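Local coordinates for lysozyme (Asticcacaulis excentricus, PDB 6H9D), which probably binds or cleaves peptidoglycan as a phage-lysozyme-type muramidase domain, that of the SpmX protein linked to cell morphogenesis and stalk synthesis, at residues H4-K15 against D54-V65; I91-V101 against A113-T121. All blocks are in the same frame, centred on the assembly; numbering follows the deposited sequence.

Contact 1: H4-K15 against D54-V65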
# COMPACT_ATOMS: atom_id res chain seq x y z
N HIS A 4 0.01 -13.14 9.18
CA HIS A 4 -0.39 -13.21 7.80
C HIS A 4 0.77 -12.82 6.87
O HIS A 4 1.66 -12.03 7.24
CB HIS A 4 -1.60 -12.29 7.54
CG HIS A 4 -2.76 -12.51 8.45
ND1 HIS A 4 -3.70 -13.50 8.21
CD2 HIS A 4 -3.15 -11.85 9.57
CE1 HIS A 4 -4.61 -13.46 9.16
NE2 HIS A 4 -4.30 -12.44 10.01
N LYS A 5 0.68 -13.32 5.63
CA LYS A 5 1.58 -12.98 4.53
C LYS A 5 0.75 -12.41 3.37
O LYS A 5 -0.39 -12.87 3.13
CB LYS A 5 2.35 -14.22 4.07
CG LYS A 5 3.24 -14.85 5.14
CD LYS A 5 3.59 -16.31 4.86
CE LYS A 5 3.75 -17.13 6.13
NZ LYS A 5 3.64 -18.59 5.87
N ILE A 6 1.32 -11.44 2.64
CA ILE A 6 0.61 -10.87 1.50
C ILE A 6 0.59 -11.94 0.40
O ILE A 6 1.63 -12.53 0.11
CB ILE A 6 1.20 -9.53 1.02
CG1 ILE A 6 0.34 -8.91 -0.08
CG2 ILE A 6 2.65 -9.64 0.57
CD1 ILE A 6 0.55 -7.45 -0.26
N SER A 7 -0.58 -12.19 -0.17
CA SER A 7 -0.74 -13.18 -1.23
C SER A 7 -0.19 -12.63 -2.54
O SER A 7 0.08 -11.44 -2.68
CB SER A 7 -2.18 -13.60 -1.38
OG SER A 7 -2.91 -12.59 -2.05
N ARG A 8 -0.07 -13.52 -3.53
CA ARG A 8 0.32 -13.12 -4.86
C ARG A 8 -0.70 -12.12 -5.43
O ARG A 8 -0.33 -11.14 -6.06
CB ARG A 8 0.47 -14.35 -5.75
CG ARG A 8 0.95 -14.05 -7.16
CD ARG A 8 1.30 -15.33 -7.90
NE ARG A 8 1.20 -15.18 -9.35
CZ ARG A 8 1.50 -16.13 -10.23
NH1 ARG A 8 2.08 -17.25 -9.80
NH2 ARG A 8 1.21 -15.98 -11.51
N ALA A 9 -1.99 -12.38 -5.22
CA ALA A 9 -3.05 -11.47 -5.71
C ALA A 9 -2.88 -10.07 -5.11
O ALA A 9 -3.09 -9.06 -5.79
CB ALA A 9 -4.42 -12.04 -5.39
N GLY A 10 -2.52 -10.02 -3.82
CA GLY A 10 -2.28 -8.79 -3.07
C GLY A 10 -1.13 -7.99 -3.65
O GLY A 10 -1.19 -6.78 -3.83
N VAL A 11 -0.04 -8.70 -3.97
CA VAL A 11 1.10 -8.08 -4.62
C VAL A 11 0.68 -7.51 -5.98
O VAL A 11 1.03 -6.39 -6.30
CB VAL A 11 2.29 -9.06 -4.74
CG1 VAL A 11 3.39 -8.46 -5.59
CG2 VAL A 11 2.80 -9.46 -3.36
N GLU A 12 -0.09 -8.27 -6.76
CA GLU A 12 -0.50 -7.82 -8.10
C GLU A 12 -1.38 -6.56 -8.00
O GLU A 12 -1.26 -5.64 -8.79
CB GLU A 12 -1.25 -8.91 -8.87
CG GLU A 12 -0.42 -10.14 -9.20
CD GLU A 12 0.97 -9.89 -9.77
OE1 GLU A 12 1.09 -9.06 -10.70
OE2 GLU A 12 1.92 -10.54 -9.27
N LEU A 13 -2.27 -6.52 -7.01
CA LEU A 13 -3.09 -5.33 -6.78
C LEU A 13 -2.19 -4.10 -6.57
O LEU A 13 -2.34 -3.06 -7.19
CB LEU A 13 -4.00 -5.56 -5.57
CG LEU A 13 -4.82 -4.33 -5.18
CD1 LEU A 13 -5.85 -4.04 -6.26
CD2 LEU A 13 -5.50 -4.48 -3.84
N ILE A 14 -1.21 -4.25 -5.69
CA ILE A 14 -0.33 -3.15 -5.32
C ILE A 14 0.46 -2.69 -6.55
O ILE A 14 0.56 -1.49 -6.83
CB ILE A 14 0.56 -3.57 -4.14
CG1 ILE A 14 -0.31 -3.65 -2.88
CG2 ILE A 14 1.74 -2.64 -3.97
CD1 ILE A 14 0.40 -4.15 -1.65
N LYS A 15 0.96 -3.66 -7.31
CA LYS A 15 1.74 -3.38 -8.50
C LYS A 15 0.89 -2.63 -9.54
O LYS A 15 1.41 -1.88 -10.34
CB LYS A 15 2.26 -4.72 -9.02
CG LYS A 15 3.29 -4.67 -10.13
CD LYS A 15 3.59 -6.07 -10.65
CE LYS A 15 4.14 -6.96 -9.56
NZ LYS A 15 4.53 -8.29 -10.09
N ASP A 54 9.40 -7.24 -9.05
CA ASP A 54 8.48 -7.97 -8.14
C ASP A 54 9.20 -8.28 -6.83
O ASP A 54 8.67 -8.06 -5.77
CB ASP A 54 7.95 -9.26 -8.78
CG ASP A 54 6.94 -9.98 -7.91
OD1 ASP A 54 7.35 -10.77 -7.07
OD2 ASP A 54 5.73 -9.71 -8.07
N ALA A 55 10.44 -8.78 -6.94
CA ALA A 55 11.22 -9.13 -5.77
C ALA A 55 11.45 -7.89 -4.90
O ALA A 55 11.23 -7.96 -3.72
CB ALA A 55 12.53 -9.77 -6.18
N LEU A 56 11.84 -6.78 -5.52
CA LEU A 56 12.12 -5.55 -4.79
C LEU A 56 10.86 -4.99 -4.13
O LEU A 56 10.92 -4.47 -3.02
CB LEU A 56 12.75 -4.53 -5.74
CG LEU A 56 14.11 -4.94 -6.33
CD1 LEU A 56 14.52 -3.99 -7.42
CD2 LEU A 56 15.18 -4.99 -5.25
N LEU A 57 9.72 -5.08 -4.81
CA LEU A 57 8.46 -4.61 -4.24
C LEU A 57 8.16 -5.45 -2.99
O LEU A 57 7.77 -4.90 -1.96
CB LEU A 57 7.34 -4.67 -5.30
CG LEU A 57 5.91 -4.43 -4.78
CD1 LEU A 57 5.78 -3.06 -4.14
CD2 LEU A 57 4.90 -4.60 -5.90
N ARG A 58 8.40 -6.77 -3.04
CA ARG A 58 8.13 -7.63 -1.88
C ARG A 58 9.06 -7.23 -0.72
O ARG A 58 8.65 -7.31 0.42
CB ARG A 58 8.23 -9.11 -2.25
CG ARG A 58 7.12 -9.58 -3.17
CD ARG A 58 7.41 -10.91 -3.87
NE ARG A 58 6.27 -11.39 -4.63
CZ ARG A 58 5.31 -12.16 -4.11
NH1 ARG A 58 5.35 -12.47 -2.84
NH2 ARG A 58 4.32 -12.60 -4.87
N PHE A 59 10.28 -6.78 -1.02
CA PHE A 59 11.15 -6.24 0.05
C PHE A 59 10.52 -5.01 0.68
O PHE A 59 10.45 -4.88 1.88
CB PHE A 59 12.54 -5.86 -0.46
CG PHE A 59 13.41 -6.99 -0.93
CD1 PHE A 59 13.20 -8.29 -0.49
CD2 PHE A 59 14.47 -6.74 -1.78
CE1 PHE A 59 14.01 -9.33 -0.94
CE2 PHE A 59 15.29 -7.77 -2.21
CZ PHE A 59 15.08 -9.05 -1.77
N ASP A 60 10.03 -4.08 -0.15
CA ASP A 60 9.47 -2.82 0.32
C ASP A 60 8.19 -3.11 1.14
O ASP A 60 7.80 -2.32 1.98
CB ASP A 60 9.23 -1.88 -0.87
CG ASP A 60 10.53 -1.34 -1.47
OD1 ASP A 60 11.51 -1.21 -0.72
OD2 ASP A 60 10.56 -1.08 -2.70
N LEU A 61 7.50 -4.21 0.85
CA LEU A 61 6.24 -4.52 1.54
C LEU A 61 6.48 -5.22 2.90
O LEU A 61 5.58 -5.23 3.70
CB LEU A 61 5.38 -5.40 0.64
CG LEU A 61 4.79 -4.70 -0.57
CD1 LEU A 61 4.07 -5.69 -1.47
CD2 LEU A 61 3.87 -3.58 -0.13
N LEU A 62 7.69 -5.75 3.15
CA LEU A 62 7.97 -6.51 4.38
C LEU A 62 7.57 -5.71 5.61
O LEU A 62 6.88 -6.26 6.45
CB LEU A 62 9.45 -6.90 4.45
CG LEU A 62 9.89 -8.04 3.53
CD1 LEU A 62 11.40 -8.23 3.59
CD2 LEU A 62 9.18 -9.34 3.88
N PRO A 63 8.01 -4.45 5.80
CA PRO A 63 7.62 -3.68 6.97
C PRO A 63 6.13 -3.33 7.03
O PRO A 63 5.58 -3.15 8.12
CB PRO A 63 8.46 -2.41 6.93
CG PRO A 63 8.94 -2.32 5.50
CD PRO A 63 8.98 -3.72 4.97
N ILE A 64 5.47 -3.27 5.87
CA ILE A 64 4.01 -3.07 5.84
C ILE A 64 3.31 -4.33 6.38
O ILE A 64 2.35 -4.21 7.16
CB ILE A 64 3.49 -2.73 4.43
CG1 ILE A 64 4.34 -1.65 3.74
CG2 ILE A 64 2.02 -2.33 4.53
CD1 ILE A 64 4.41 -0.34 4.49
N VAL A 65 3.72 -5.50 5.87
CA VAL A 65 3.19 -6.79 6.31
C VAL A 65 3.37 -6.93 7.84
O VAL A 65 2.44 -7.35 8.55
CB VAL A 65 3.84 -7.95 5.53
CG1 VAL A 65 3.61 -9.33 6.15
CG2 VAL A 65 3.40 -7.95 4.08
O HOH W 1 4.12 -11.85 -7.50
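Val11 sets its CG2 methyl over one face of the Arg58 guanidinium, near its centre, 3.8 Å from CZ, while its other methyl, CG1, lies 3.6 Å from Asp54 OD2. The valine is a knob set among Asp54, Leu57, Arg58 and Leu61 of the helix that runs through 54-65. With CG1 anti to the backbone N (chi1 172°), one branch faces the carboxylate and the other the guanidinium. Those two charged groups are themselves paired: Arg58 NE donates to Asp54 OD1 at 2.7 Å, close to the guanidinium plane and on the syn side of the oxygen. Asp54 OD2 turns its anti lone pair to Lys15 NZ, also at 2.7 Å, and the lysine reaches it by bending at chi3 (-60°). Lys15 NZ makes a looser salt bridge to Glu12 OE2 as well.

This is the start of the phage-lysozyme fold, where helix 8-16 lies across the long helix 50-71; the two short axes cross at 99°, almost square. A water sits among Glu12, Asp54 and Arg58: it donates to Glu12 OE2 and Asp54 OD2 and accepts from Arg58 NH2 in the guanidinium plane. Its two donated hydrogens, with the lysine, probably ease the closeness of the two carboxylates, whose planes are nearly parallel.

Away from the charges the contact is oily. Ile14 and Leu61 meet tip to tip, CD1 to CD2 at 3.8 Å, and Ile6 crosses Leu61 at about a right angle. Ile6 also touches Val85 of helix 78-91. At the far end Ile6 CG2 rests 4.0 Å from Val65 CG2, and the valine's CG1 methyl abuts the backbone O of His4 at 3.5 Å.

Contact 2: I91-V101 against A113-T121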
# COMPACT_ATOMS: atom_id res chain seq x y z
N ILE A 91 -0.71 4.82 2.36
CA ILE A 91 -0.86 6.00 3.24
C ILE A 91 0.32 6.07 4.23
O ILE A 91 0.49 7.08 4.91
CB ILE A 91 -2.22 6.04 3.96
CG1 ILE A 91 -2.35 4.98 5.05
CG2 ILE A 91 -3.37 5.96 2.96
CD1 ILE A 91 -3.44 5.26 6.03
N GLY A 92 1.10 5.00 4.33
CA GLY A 92 2.22 4.92 5.27
C GLY A 92 1.80 4.33 6.62
O GLY A 92 0.67 4.48 7.06
N ILE A 93 2.75 3.68 7.28
CA ILE A 93 2.50 2.97 8.53
C ILE A 93 2.03 3.95 9.61
O ILE A 93 1.14 3.61 10.37
CB ILE A 93 3.76 2.22 8.98
CG1 ILE A 93 3.98 0.96 8.15
CG2 ILE A 93 3.70 1.91 10.47
CD1 ILE A 93 5.39 0.42 8.24
N GLU A 94 2.66 5.13 9.69
CA GLU A 94 2.35 6.09 10.74
C GLU A 94 0.87 6.49 10.64
O GLU A 94 0.12 6.43 11.61
CB GLU A 94 3.24 7.33 10.62
CG GLU A 94 2.89 8.41 11.64
CD GLU A 94 3.78 9.64 11.62
OE1 GLU A 94 4.92 9.53 11.14
OE2 GLU A 94 3.32 10.70 12.07
N ALA A 95 0.46 6.95 9.46
CA ALA A 95 -0.93 7.37 9.25
C ALA A 95 -1.88 6.19 9.50
O ALA A 95 -2.98 6.35 10.05
CB ALA A 95 -1.06 7.94 7.86
N PHE A 96 -1.46 4.99 9.08
CA PHE A 96 -2.32 3.81 9.23
C PHE A 96 -2.57 3.55 10.72
O PHE A 96 -3.70 3.33 11.13
CB PHE A 96 -1.69 2.57 8.60
CG PHE A 96 -2.54 1.33 8.72
CD1 PHE A 96 -3.77 1.24 8.09
CD2 PHE A 96 -2.09 0.23 9.43
CE1 PHE A 96 -4.55 0.11 8.21
CE2 PHE A 96 -2.86 -0.91 9.53
CZ PHE A 96 -4.10 -0.97 8.93
N GLY A 97 -1.48 3.57 11.50
CA GLY A 97 -1.54 3.41 12.96
C GLY A 97 -2.58 4.31 13.63
O GLY A 97 -3.18 3.92 14.61
N GLN A 98 -2.79 5.52 13.09
CA GLN A 98 -3.64 6.51 13.72
C GLN A 98 -5.02 6.58 13.04
O GLN A 98 -5.80 7.45 13.39
CB GLN A 98 -3.01 7.90 13.63
CG GLN A 98 -1.65 8.01 14.32
CD GLN A 98 -1.65 7.37 15.70
OE1 GLN A 98 -0.85 6.49 15.99
NE2 GLN A 98 -2.58 7.81 16.54
N SER A 99 -5.29 5.68 12.07
CA SER A 99 -6.42 5.88 11.13
C SER A 99 -7.75 5.37 11.72
O SER A 99 -7.80 4.41 12.49
CB SER A 99 -6.16 5.21 9.79
OG SER A 99 -6.10 3.79 9.94
N ASP A 100 -8.81 6.08 11.31
CA ASP A 100 -10.19 5.64 11.42
C ASP A 100 -10.32 4.18 10.94
O ASP A 100 -10.96 3.37 11.60
CB ASP A 100 -11.11 6.57 10.62
CG ASP A 100 -10.61 7.08 9.26
OD1 ASP A 100 -9.52 6.66 8.77
OD2 ASP A 100 -11.32 7.90 8.66
N VAL A 101 -9.73 3.88 9.77
CA VAL A 101 -9.79 2.54 9.16
C VAL A 101 -9.36 1.47 10.16
O VAL A 101 -10.09 0.52 10.41
CB VAL A 101 -8.96 2.46 7.87
CG1 VAL A 101 -8.88 1.04 7.33
CG2 VAL A 101 -9.49 3.42 6.82
N ALA A 113 -14.93 0.15 8.30
CA ALA A 113 -13.51 0.23 7.94
C ALA A 113 -13.38 0.54 6.45
O ALA A 113 -12.66 1.46 6.04
CB ALA A 113 -12.81 -1.06 8.28
N ALA A 114 -14.14 -0.19 5.62
CA ALA A 114 -14.10 0.04 4.19
C ALA A 114 -14.51 1.49 3.89
O ALA A 114 -13.88 2.17 3.11
CB ALA A 114 -14.98 -0.95 3.47
N GLN A 115 -15.60 1.95 4.52
CA GLN A 115 -16.08 3.32 4.29
C GLN A 115 -15.03 4.34 4.72
O GLN A 115 -14.91 5.39 4.11
CB GLN A 115 -17.36 3.62 5.07
CG GLN A 115 -18.57 2.82 4.62
CD GLN A 115 -19.75 3.07 5.53
OE1 GLN A 115 -19.87 2.49 6.61
NE2 GLN A 115 -20.60 3.99 5.11
N ALA A 116 -14.32 4.05 5.80
CA ALA A 116 -13.30 4.97 6.33
C ALA A 116 -12.20 5.21 5.29
O ALA A 116 -11.56 6.24 5.28
CB ALA A 116 -12.74 4.41 7.61
N MET A 117 -12.00 4.24 4.38
CA MET A 117 -10.97 4.36 3.37
C MET A 117 -11.27 5.56 2.46
O MET A 117 -10.37 6.11 1.83
CB MET A 117 -10.84 3.06 2.57
CG MET A 117 -10.30 1.90 3.39
SD MET A 117 -10.11 0.36 2.40
CE MET A 117 -9.21 -0.66 3.57
N ASP A 118 -12.54 5.95 2.37
CA ASP A 118 -12.94 7.11 1.56
C ASP A 118 -12.31 8.41 2.08
O ASP A 118 -12.30 9.41 1.37
CB ASP A 118 -14.46 7.27 1.53
CG ASP A 118 -15.19 6.06 0.97
OD1 ASP A 118 -14.54 5.24 0.29
OD2 ASP A 118 -16.40 5.96 1.20
N ASN A 119 -11.83 8.40 3.34
CA ASN A 119 -11.22 9.58 3.96
C ASN A 119 -9.80 9.81 3.43
O ASN A 119 -9.17 10.79 3.80
CB ASN A 119 -11.17 9.44 5.48
CG ASN A 119 -12.57 9.40 6.03
OD1 ASN A 119 -13.47 9.98 5.44
ND2 ASN A 119 -12.77 8.66 7.10
N TRP A 120 -9.32 8.92 2.57
CA TRP A 120 -7.93 8.90 2.16
C TRP A 120 -7.82 9.03 0.65
O TRP A 120 -7.20 8.20 -0.04
CB TRP A 120 -7.28 7.62 2.70
CG TRP A 120 -7.29 7.56 4.19
CD1 TRP A 120 -8.27 7.04 4.98
CD2 TRP A 120 -6.31 8.11 5.09
NE1 TRP A 120 -7.97 7.21 6.30
CE2 TRP A 120 -6.78 7.87 6.40
CE3 TRP A 120 -5.11 8.79 4.91
CZ2 TRP A 120 -6.05 8.25 7.53
CZ3 TRP A 120 -4.40 9.17 6.03
CH2 TRP A 120 -4.86 8.89 7.32
N THR A 121 -8.47 10.08 0.11
CA THR A 121 -8.55 10.27 -1.32
C THR A 121 -8.24 11.72 -1.70
O THR A 121 -8.63 12.15 -2.76
CB THR A 121 -9.93 9.88 -1.85
OG1 THR A 121 -10.86 10.70 -1.13
CG2 THR A 121 -10.25 8.41 -1.67
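Trp120 takes Ile91 over one face of its indole, while Ala95 and Ser99 touch its six-membered ring obliquely, in the helical part of the phage-lysozyme fold. Ile91 supplies a CH-pi contact: its CD1 stands 3.9 Å from the centroid of the six-membered ring, almost on the normal. The isoleucine gets there with CG1 between its backbone N and carbonyl carbon (chi1 71°), which leaves CG2 to touch Trp120 CE3. Ala95 CB meets the far end of the ring at CH2, and Ser99 CB comes up to CZ2 at 3.8 Å. Outside the pair, Phe87 of helix 78-91 meets the indole edge-to-face.

The pyrrole N-H is spent on Asp100. Trp120 NE1 donates to Asp100 OD1 at 3.0 Å in a nearly straight bond (168°), in the indole plane and on the oxygen's syn lone pair. Asp100 CG sits between the backbone N and the carbonyl carbon (chi1 40°), which turns OD1 back to the backbone N of Val101 as well, met from above the carboxylate plane. Two N-H groups therefore grip one oxygen and should limit rotation of the carboxylate. Its other oxygen, OD2, is modelled too near Asn119 ND2 for that pair to be trusted.

Ser99 is the N-cap of helix 100-106. Its OG donates to Phe96 O in the carbonyl plane and accepts from Leu102 N, so the hydroxyl ties the end of helix 93-97 to the start of the next.

Val101 packs against helix 110-116 and Met117. Its CG1 is anti to the backbone N and approaches the CE methyl of Met117, whose extended chain crosses the valine at about a right angle. The CG2 branch points at Ala116 and lies 3.5 Å from Ala116 CB, tighter than an ordinary methyl contact.

In the fold
Contact 1 closes before contact 2 opens along the chain, and their centres lie 19 Å apart on opposite sides of the chain's centre. Contact 1 joins helix 8-16 to the long helix 50-71; contact 2 brings the end of helix 78-91, at Ile91, and helices 93-97 and 100-106 against helix 110-116 and the chain after it. Helix 50-71 links them: Ile93, at the start of helix 93-97, packs on Pro63 and Ile64, with Ile93 CD1 3.6 Å from Pro63 O. Helix 78-91, besides lending Ile91 to contact 2, takes Ile6 and Ile14 from contact 1 and Phe96 and Val101 from contact 2. Both contacts are thus held to the same two helices of this muramidase domain.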